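Local coordinates for protein 7,8-dihydro-6-hydroxymethylpterin pyrophosphokinase-dihydropteroate synthase (Plasmodium falciparum, PDB 6JWS) that probably catalyses two successive steps of folate biosynthesis, pyrophosphorylation of 6-hydroxymethyl-7,8-dihydropterin by ATP and condensation of the product with 4-aminobenzoate to give 7,8-dihydropteroate, at residues V357-M360 with K361-N365; P535-M538 with D539-N543; Y544-L547 with V548-I551. The protein carries 1 engineered substitution. All blocks are in the same frame, centred on the assembly; numbering follows the deposited sequence.

Interaction 1 (V357-M360 with K361-N365)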
loop_
_atom_site.group_PDB
_atom_site.type_symbol
_atom_site.label_atom_id
_atom_site.label_comp_id
_atom_site.label_asym_id
_atom_site.label_seq_id
_atom_site.Cartn_x
_atom_site.Cartn_y
_atom_site.Cartn_z
ATOM N N VAL B 357 27.000 7.387 -6.479
ATOM C CA VAL B 357 25.919 6.677 -5.821
ATOM C C VAL B 357 26.240 5.184 -5.817
ATOM O O VAL B 357 26.124 4.528 -4.784
ATOM C CB VAL B 357 24.546 6.946 -6.480
ATOM C CG1 VAL B 357 23.462 6.018 -5.926
ATOM C CG2 VAL B 357 24.125 8.404 -6.352
ATOM N N SER B 358 26.616 4.654 -6.983
ATOM C CA SER B 358 26.742 3.214 -7.099
ATOM C C SER B 358 28.014 2.711 -6.407
ATOM O O SER B 358 28.015 1.633 -5.822
ATOM C CB SER B 358 26.589 2.743 -8.517
ATOM O OG SER B 358 27.683 3.158 -9.290
ATOM N N ARG B 359 29.061 3.537 -6.375
ATOM C CA ARG B 359 30.249 3.175 -5.623
ATOM C C ARG B 359 30.007 3.236 -4.114
ATOM O O ARG B 359 30.569 2.425 -3.389
ATOM C CB ARG B 359 31.464 3.976 -6.096
ATOM C CG ARG B 359 32.245 3.250 -7.176
ATOM C CD ARG B 359 32.618 4.079 -8.376
ATOM N NE ARG B 359 33.357 5.268 -8.006
ATOM C CZ ARG B 359 34.199 5.914 -8.814
ATOM N NH1 ARG B 359 34.426 5.465 -10.041
ATOM N NH2 ARG B 359 34.811 7.006 -8.392
ATOM N N MET B 360 29.194 4.181 -3.621
ATOM C CA MET B 360 28.892 4.153 -2.194
ATOM C C MET B 360 28.154 2.857 -1.846
ATOM O O MET B 360 28.389 2.271 -0.792
ATOM C CB MET B 360 28.074 5.359 -1.716
ATOM C CG MET B 360 28.874 6.649 -1.639
ATOM S SD MET B 360 29.994 6.820 -0.201
ATOM C CE MET B 360 29.171 5.784 0.997
ATOM N N LYS B 361 27.280 2.409 -2.752
ATOM C CA LYS B 361 26.578 1.149 -2.590
ATOM C C LYS B 361 27.564 -0.024 -2.588
ATOM O O LYS B 361 27.594 -0.782 -1.625
ATOM C CB LYS B 361 25.500 0.982 -3.666
ATOM C CG LYS B 361 24.563 -0.202 -3.470
ATOM C CD LYS B 361 23.981 -0.258 -2.073
ATOM C CE LYS B 361 22.834 -1.242 -1.946
ATOM N NZ LYS B 361 22.407 -1.393 -0.536
ATOM N N GLU B 362 28.352 -0.161 -3.660
ATOM C CA GLU B 362 29.178 -1.332 -3.914
ATOM C C GLU B 362 30.321 -1.430 -2.907
ATOM O O GLU B 362 30.630 -2.520 -2.440
ATOM C CB GLU B 362 29.758 -1.300 -5.331
ATOM C CG GLU B 362 28.726 -1.519 -6.423
ATOM C CD GLU B 362 29.035 -0.915 -7.789
ATOM O OE1 GLU B 362 30.021 -0.135 -7.903
ATOM O OE2 GLU B 362 28.278 -1.216 -8.746
ATOM N N GLN B 363 30.928 -0.288 -2.567
ATOM C CA GLN B 363 32.190 -0.270 -1.844
ATOM C C GLN B 363 31.977 -0.128 -0.339
ATOM O O GLN B 363 32.728 -0.700 0.445
ATOM C CB GLN B 363 33.138 0.786 -2.422
ATOM C CG GLN B 363 33.607 0.452 -3.836
ATOM C CD GLN B 363 34.762 1.291 -4.333
ATOM O OE1 GLN B 363 35.001 1.393 -5.537
ATOM N NE2 GLN B 363 35.492 1.907 -3.418
ATOM N N TYR B 364 30.967 0.640 0.079
ATOM C CA TYR B 364 30.821 0.920 1.500
ATOM C C TYR B 364 29.479 0.426 2.018
ATOM O O TYR B 364 29.194 0.580 3.197
ATOM C CB TYR B 364 30.949 2.412 1.792
ATOM C CG TYR B 364 32.331 2.988 1.618
ATOM C CD1 TYR B 364 33.259 2.959 2.652
ATOM C CD2 TYR B 364 32.702 3.601 0.430
ATOM C CE1 TYR B 364 34.523 3.512 2.501
ATOM C CE2 TYR B 364 33.965 4.146 0.258
ATOM C CZ TYR B 364 34.876 4.106 1.301
ATOM O OH TYR B 364 36.114 4.655 1.140
ATOM N N ASN B 365 28.661 -0.153 1.131
ATOM C CA ASN B 365 27.330 -0.618 1.490
ATOM C C ASN B 365 26.484 0.512 2.094
ATOM O O ASN B 365 25.775 0.309 3.080
ATOM C CB ASN B 365 27.392 -1.856 2.389
ATOM C CG ASN B 365 26.052 -2.559 2.492
ATOM O OD1 ASN B 365 25.433 -2.902 1.484
ATOM N ND2 ASN B 365 25.591 -2.771 3.713
#
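The aromatic ring of Tyr-364 is approached obliquely by the thioether of Met-360, four residues earlier, in a Met-aromatic contact at the C-terminal end of helix 349-364. The sulfur SD of Met-360 lies 5.2 Å from the centroid of the Tyr-364 ring, 46° off its normal. The methyl reaches the root of the ring: CE of Met-360 is 3.9 Å from CB of Tyr-364, and the ring atom CD2 is only slightly farther away. Bends at chi2 and chi3 turn the methionine chain along the helix, bringing CE to its neighbour one turn on. Two other flat groups lie close by. The guanidinium of Arg-359 and the amide of Gln-363 point the same way with planes 23° apart, yet what touches is the aliphatic stem: CG of Arg-359 is 3.7 Å from OE1 of Gln-363. Toward Glu-362 the guanidinium makes no salt bridge, NE of Arg-359 being 6.4 Å from OE1 of Glu-362.

Beneath these side chains run the i-to-i+4 bonds of a helix reaching its end. Glu-362 N meets Ser-358 O at 2.8 Å, whereas Tyr-364 N meets Met-360 O at 3.2 Å from well above the carbonyl plane. Asn-365 then leaves the helix with positive phi. Met-360 also shares a backbone hydrogen bond with Ile-366, which its side chain touches, so the loop toward strand 372-377 folds back on the helix end. Glu-362 lays its side chain over the Ser-358 carbonyl, where two acceptors face each other: OE1 of Glu-362 lies 3.4 Å from O of Ser-358, while CG of Glu-362 comes within 3.3 Å of that same oxygen.

Interaction 2 (P535-M538 with D539-N543)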
loop_
_atom_site.group_PDB
_atom_site.type_symbol
_atom_site.label_atom_id
_atom_site.label_comp_id
_atom_site.label_asym_id
_atom_site.label_seq_id
_atom_site.Cartn_x
_atom_site.Cartn_y
_atom_site.Cartn_z
ATOM N N PRO B 535 -13.649 24.293 -19.740
ATOM C CA PRO B 535 -14.719 23.423 -19.238
ATOM C C PRO B 535 -15.632 22.849 -20.326
ATOM O O PRO B 535 -16.093 21.715 -20.213
ATOM C CB PRO B 535 -15.473 24.295 -18.204
ATOM C CG PRO B 535 -14.431 25.343 -17.774
ATOM C CD PRO B 535 -13.558 25.568 -18.996
ATOM N N HIS B 536 -15.862 23.599 -21.405
ATOM C CA HIS B 536 -16.791 23.116 -22.417
ATOM C C HIS B 536 -16.126 22.194 -23.445
ATOM O O HIS B 536 -16.823 21.383 -24.049
ATOM C CB HIS B 536 -17.604 24.272 -23.035
ATOM C CG HIS B 536 -18.397 24.979 -21.987
ATOM N ND1 HIS B 536 -19.570 24.448 -21.456
ATOM C CD2 HIS B 536 -18.147 26.118 -21.300
ATOM C CE1 HIS B 536 -20.026 25.254 -20.519
ATOM N NE2 HIS B 536 -19.170 26.288 -20.404
ATOM N N THR B 537 -14.811 22.324 -23.660
ATOM C CA THR B 537 -14.173 21.601 -24.752
ATOM C C THR B 537 -13.326 20.429 -24.259
ATOM O O THR B 537 -13.080 19.510 -25.024
ATOM C CB THR B 537 -13.342 22.508 -25.679
ATOM O OG1 THR B 537 -12.280 23.064 -24.896
ATOM C CG2 THR B 537 -14.161 23.587 -26.361
ATOM N N MET B 538 -12.868 20.470 -23.007
ATOM C CA MET B 538 -11.758 19.623 -22.588
ATOM C C MET B 538 -12.077 18.132 -22.715
ATOM O O MET B 538 -11.169 17.341 -22.988
ATOM C CB MET B 538 -11.288 19.950 -21.166
ATOM C CG MET B 538 -12.352 19.781 -20.090
ATOM S SD MET B 538 -11.669 20.244 -18.476
ATOM C CE MET B 538 -13.014 19.717 -17.408
ATOM N N ASP B 539 -13.349 17.749 -22.551
ATOM C CA ASP B 539 -13.718 16.338 -22.543
ATOM C C ASP B 539 -13.518 15.705 -23.915
ATOM O O ASP B 539 -13.537 14.479 -24.046
ATOM C CB ASP B 539 -15.164 16.092 -22.074
ATOM C CG ASP B 539 -15.424 16.266 -20.575
ATOM O OD1 ASP B 539 -14.450 16.163 -19.750
ATOM O OD2 ASP B 539 -16.612 16.519 -20.229
ATOM N N LYS B 540 -13.332 16.516 -24.953
ATOM C CA LYS B 540 -13.110 15.906 -26.259
ATOM C C LYS B 540 -11.654 16.035 -26.691
ATOM O O LYS B 540 -11.330 15.682 -27.813
ATOM C CB LYS B 540 -14.052 16.499 -27.318
ATOM C CG LYS B 540 -15.473 15.953 -27.276
ATOM C CD LYS B 540 -16.504 16.878 -27.884
ATOM C CE LYS B 540 -17.913 16.332 -27.749
ATOM N NZ LYS B 540 -18.885 17.138 -28.528
ATOM N N LEU B 541 -10.774 16.519 -25.809
ATOM C CA LEU B 541 -9.404 16.790 -26.215
ATOM C C LEU B 541 -8.481 15.724 -25.644
ATOM O O LEU B 541 -7.517 16.023 -24.941
ATOM C CB LEU B 541 -9.017 18.208 -25.784
ATOM C CG LEU B 541 -9.894 19.320 -26.359
ATOM C CD1 LEU B 541 -9.381 20.668 -25.899
ATOM C CD2 LEU B 541 -9.945 19.234 -27.897
ATOM N N THR B 542 -8.724 14.493 -26.077
ATOM C CA THR B 542 -8.402 13.301 -25.316
ATOM C C THR B 542 -7.393 12.398 -26.035
ATOM O O THR B 542 -7.009 11.337 -25.506
ATOM C CB THR B 542 -9.754 12.679 -24.957
ATOM O OG1 THR B 542 -9.857 12.887 -23.554
ATOM C CG2 THR B 542 -9.956 11.256 -25.406
ATOM N N ASN B 543 -6.905 12.849 -27.194
ATOM C CA ASN B 543 -5.939 12.053 -27.942
ATOM C C ASN B 543 -4.506 12.397 -27.531
ATOM O O ASN B 543 -4.043 13.516 -27.700
ATOM C CB ASN B 543 -6.136 12.159 -29.459
ATOM C CG ASN B 543 -7.534 11.802 -29.923
ATOM O OD1 ASN B 543 -8.189 10.941 -29.332
ATOM N ND2 ASN B 543 -8.004 12.445 -30.992
HETATM O O HOH W 1 -15.892 19.468 -21.579
HETATM O O HOH W 2 -16.103 18.572 -24.109
#
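Met-538 and Asp-539 stand side by side with their side chains pointing the same way, while Thr-537 and Leu-541 meet at a slant across the same 3-10 turn. This turn lies in the loop between strand 525-529 and helix 547-564 of the pterin-binding TIM barrel. In Met-538, CG sits between the backbone N and the carbonyl carbon (chi1 60°), and the rest of the chain is extended; its side chain comes about 4 Å from the bound pteroic acid and touches Phe-580. Its neighbour is in looser contact, with CG of Met-538 4.2 Å from OD1 of Asp-539. The carboxylate of Asp-539 finds its strong partner outside the turn, in a salt bridge from OD2 to Arg-610. Farther along the turn, CD1 of Leu-541 lies 3.9 Å from OG1 of Thr-537.

Two successive i-to-i+3 bonds form the turn: Lys-540 N to Thr-537 O, nearly straight at 166°, and Leu-541 N to Met-538 O at 3.0 Å. A water accepts from Asp-539 N at 3.2 Å and donates to Pro-535 O at 2.6 Å, joining Pro-535 to the turn. The turn and water bind these backbone groups, while the apolar Met-538 side chain lies near the pteroic acid and the Asp-539 carboxylate pairs with Arg-610.

Interaction 3 (Y544-L547 with V548-I551)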
loop_
_atom_site.group_PDB
_atom_site.type_symbol
_atom_site.label_atom_id
_atom_site.label_comp_id
_atom_site.label_asym_id
_atom_site.label_seq_id
_atom_site.Cartn_x
_atom_site.Cartn_y
_atom_site.Cartn_z
ATOM N N TYR B 544 -3.784 11.397 -27.038
ATOM C CA TYR B 544 -2.420 11.603 -26.612
ATOM C C TYR B 544 -1.540 10.587 -27.329
ATOM O O TYR B 544 -1.871 9.409 -27.390
ATOM C CB TYR B 544 -2.303 11.418 -25.095
ATOM C CG TYR B 544 -2.966 12.501 -24.286
ATOM C CD1 TYR B 544 -4.315 12.414 -23.946
ATOM C CD2 TYR B 544 -2.241 13.626 -23.876
ATOM C CE1 TYR B 544 -4.931 13.424 -23.221
ATOM C CE2 TYR B 544 -2.846 14.645 -23.152
ATOM C CZ TYR B 544 -4.189 14.532 -22.821
ATOM O OH TYR B 544 -4.788 15.537 -22.120
ATOM N N ASP B 545 -0.402 11.040 -27.828
ATOM C CA ASP B 545 0.583 10.115 -28.349
ATOM C C ASP B 545 1.085 9.165 -27.244
ATOM O O ASP B 545 1.082 7.958 -27.406
ATOM C CB ASP B 545 1.712 10.886 -29.027
ATOM C CG ASP B 545 2.743 9.935 -29.587
ATOM O OD1 ASP B 545 2.333 8.932 -30.227
ATOM O OD2 ASP B 545 3.940 10.170 -29.342
ATOM N N ASN B 546 1.510 9.709 -26.105
ATOM C CA ASN B 546 1.915 8.897 -24.971
ATOM C C ASN B 546 1.422 9.579 -23.699
ATOM O O ASN B 546 2.096 10.452 -23.175
ATOM C CB ASN B 546 3.437 8.734 -24.951
ATOM C CG ASN B 546 3.887 7.714 -23.928
ATOM O OD1 ASN B 546 3.217 7.497 -22.910
ATOM N ND2 ASN B 546 5.021 7.083 -24.185
ATOM N N LEU B 547 0.233 9.213 -23.224
ATOM C CA LEU B 547 -0.451 9.981 -22.193
ATOM C C LEU B 547 0.488 10.320 -21.032
ATOM O O LEU B 547 0.635 11.480 -20.646
ATOM C CB LEU B 547 -1.685 9.193 -21.729
ATOM C CG LEU B 547 -2.304 9.647 -20.399
ATOM C CD1 LEU B 547 -3.232 10.847 -20.614
ATOM C CD2 LEU B 547 -3.073 8.504 -19.761
ATOM N N VAL B 548 1.160 9.304 -20.486
ATOM C CA VAL B 548 1.879 9.491 -19.249
ATOM C C VAL B 548 3.057 10.443 -19.436
ATOM O O VAL B 548 3.275 11.346 -18.618
ATOM C CB VAL B 548 2.241 8.135 -18.610
ATOM C CG1 VAL B 548 3.333 8.297 -17.558
ATOM C CG2 VAL B 548 0.984 7.507 -17.993
ATOM N N TYR B 549 3.809 10.226 -20.517
ATOM C CA TYR B 549 5.049 10.947 -20.766
ATOM C C TYR B 549 4.811 12.310 -21.423
ATOM O O TYR B 549 5.590 13.242 -21.179
ATOM C CB TYR B 549 6.064 10.025 -21.454
ATOM C CG TYR B 549 6.523 8.947 -20.501
ATOM C CD1 TYR B 549 7.488 9.219 -19.537
ATOM C CD2 TYR B 549 5.926 7.697 -20.501
ATOM C CE1 TYR B 549 7.878 8.250 -18.626
ATOM C CE2 TYR B 549 6.307 6.716 -19.596
ATOM C CZ TYR B 549 7.284 7.000 -18.658
ATOM O OH TYR B 549 7.681 6.038 -17.769
ATOM N N ASP B 550 3.733 12.438 -22.210
ATOM C CA ASP B 550 3.388 13.734 -22.788
ATOM C C ASP B 550 3.144 14.771 -21.682
ATOM O O ASP B 550 3.681 15.877 -21.743
ATOM C CB ASP B 550 2.196 13.638 -23.751
ATOM C CG ASP B 550 2.481 12.808 -25.006
ATOM O OD1 ASP B 550 3.690 12.545 -25.294
ATOM O OD2 ASP B 550 1.493 12.399 -25.682
ATOM N N ILE B 551 2.370 14.382 -20.652
ATOM C CA ILE B 551 2.013 15.261 -19.545
ATOM C C ILE B 551 3.248 15.571 -18.693
ATOM O O ILE B 551 3.541 16.733 -18.441
ATOM C CB ILE B 551 0.816 14.669 -18.767
ATOM C CG1 ILE B 551 -0.487 14.829 -19.569
ATOM C CG2 ILE B 551 0.699 15.258 -17.375
ATOM C CD1 ILE B 551 -1.558 13.837 -19.196
HETATM O O HOH W 3 -0.181 13.891 -27.129
HETATM O O HOH W 4 5.244 11.300 -27.395
HETATM O O HOH W 5 1.272 6.452 -21.570
#
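Asp-550 folds back over Asn-546, the N-cap residue of helix 547-564, and its side-chain atoms meet the preceding segment in turn. CB of Asp-550 lies 3.2 Å from O of Asn-546, the same oxygen that accepts Asp-550 N at 2.7 Å. With CG anti to the carbonyl carbon (chi1 -65°), the carboxylate swings toward the preceding loop. There OD2 of Asp-550 accepts Asn-546 N at 2.7 Å in a bond of 172°, although the donor stands well above the carboxylate plane. The exchange is reciprocal, backbone to backbone one way and backbone to side chain the other. A water donates to OD2 of Asp-550 at 2.7 Å while accepting from Asp-545 N. At the other tip, OD1 takes a second water that also donates to OD2 of Asp-545.

Another water joins Asn-546 to the first turn, donating to its OD1 and accepting from Val-548 N. The same OD1 of Asn-546 lies at the edge of the Tyr-549 ring, 3.6 Å from CD2 of Tyr-549. CD1 of Leu-547 packs 3.7 Å from CD1 of Ile-551, and both residues touch helix 584-592. The Tyr-544 ring lies against the Leu-547 and Ile-551 methyls, and its OH is hydrogen-bonded to Ala-581 O.

Gripped by one backbone N-H and two waters, the carboxylate sits at the positive end of the helix dipole, which would probably favour its ionised form and partly offset the nearby negative charge of Asp-545.

In the fold
Interactions 2 and 3 follow each other without a gap: residues 535-543 give the turn beside the ligand and residues 544-551 the start of helix 547-564, their centres about 15 Å apart. Together they span part of a barrel loop and the first turn of the helix that follows, in the pterin-binding half. Proximity to the bound pteroic acid fades along the way, from about 4 Å at the Met-538 side chain to about 11 Å at that of Ile-551. Interaction 1 stands apart, its centre about 49 Å from that of interaction 2 and 35 Å from that of interaction 3. It ends the helix that leads into strand 372-377 of the antiparallel sheet, the sheet that also carries the magnesium-binding strand 208-214.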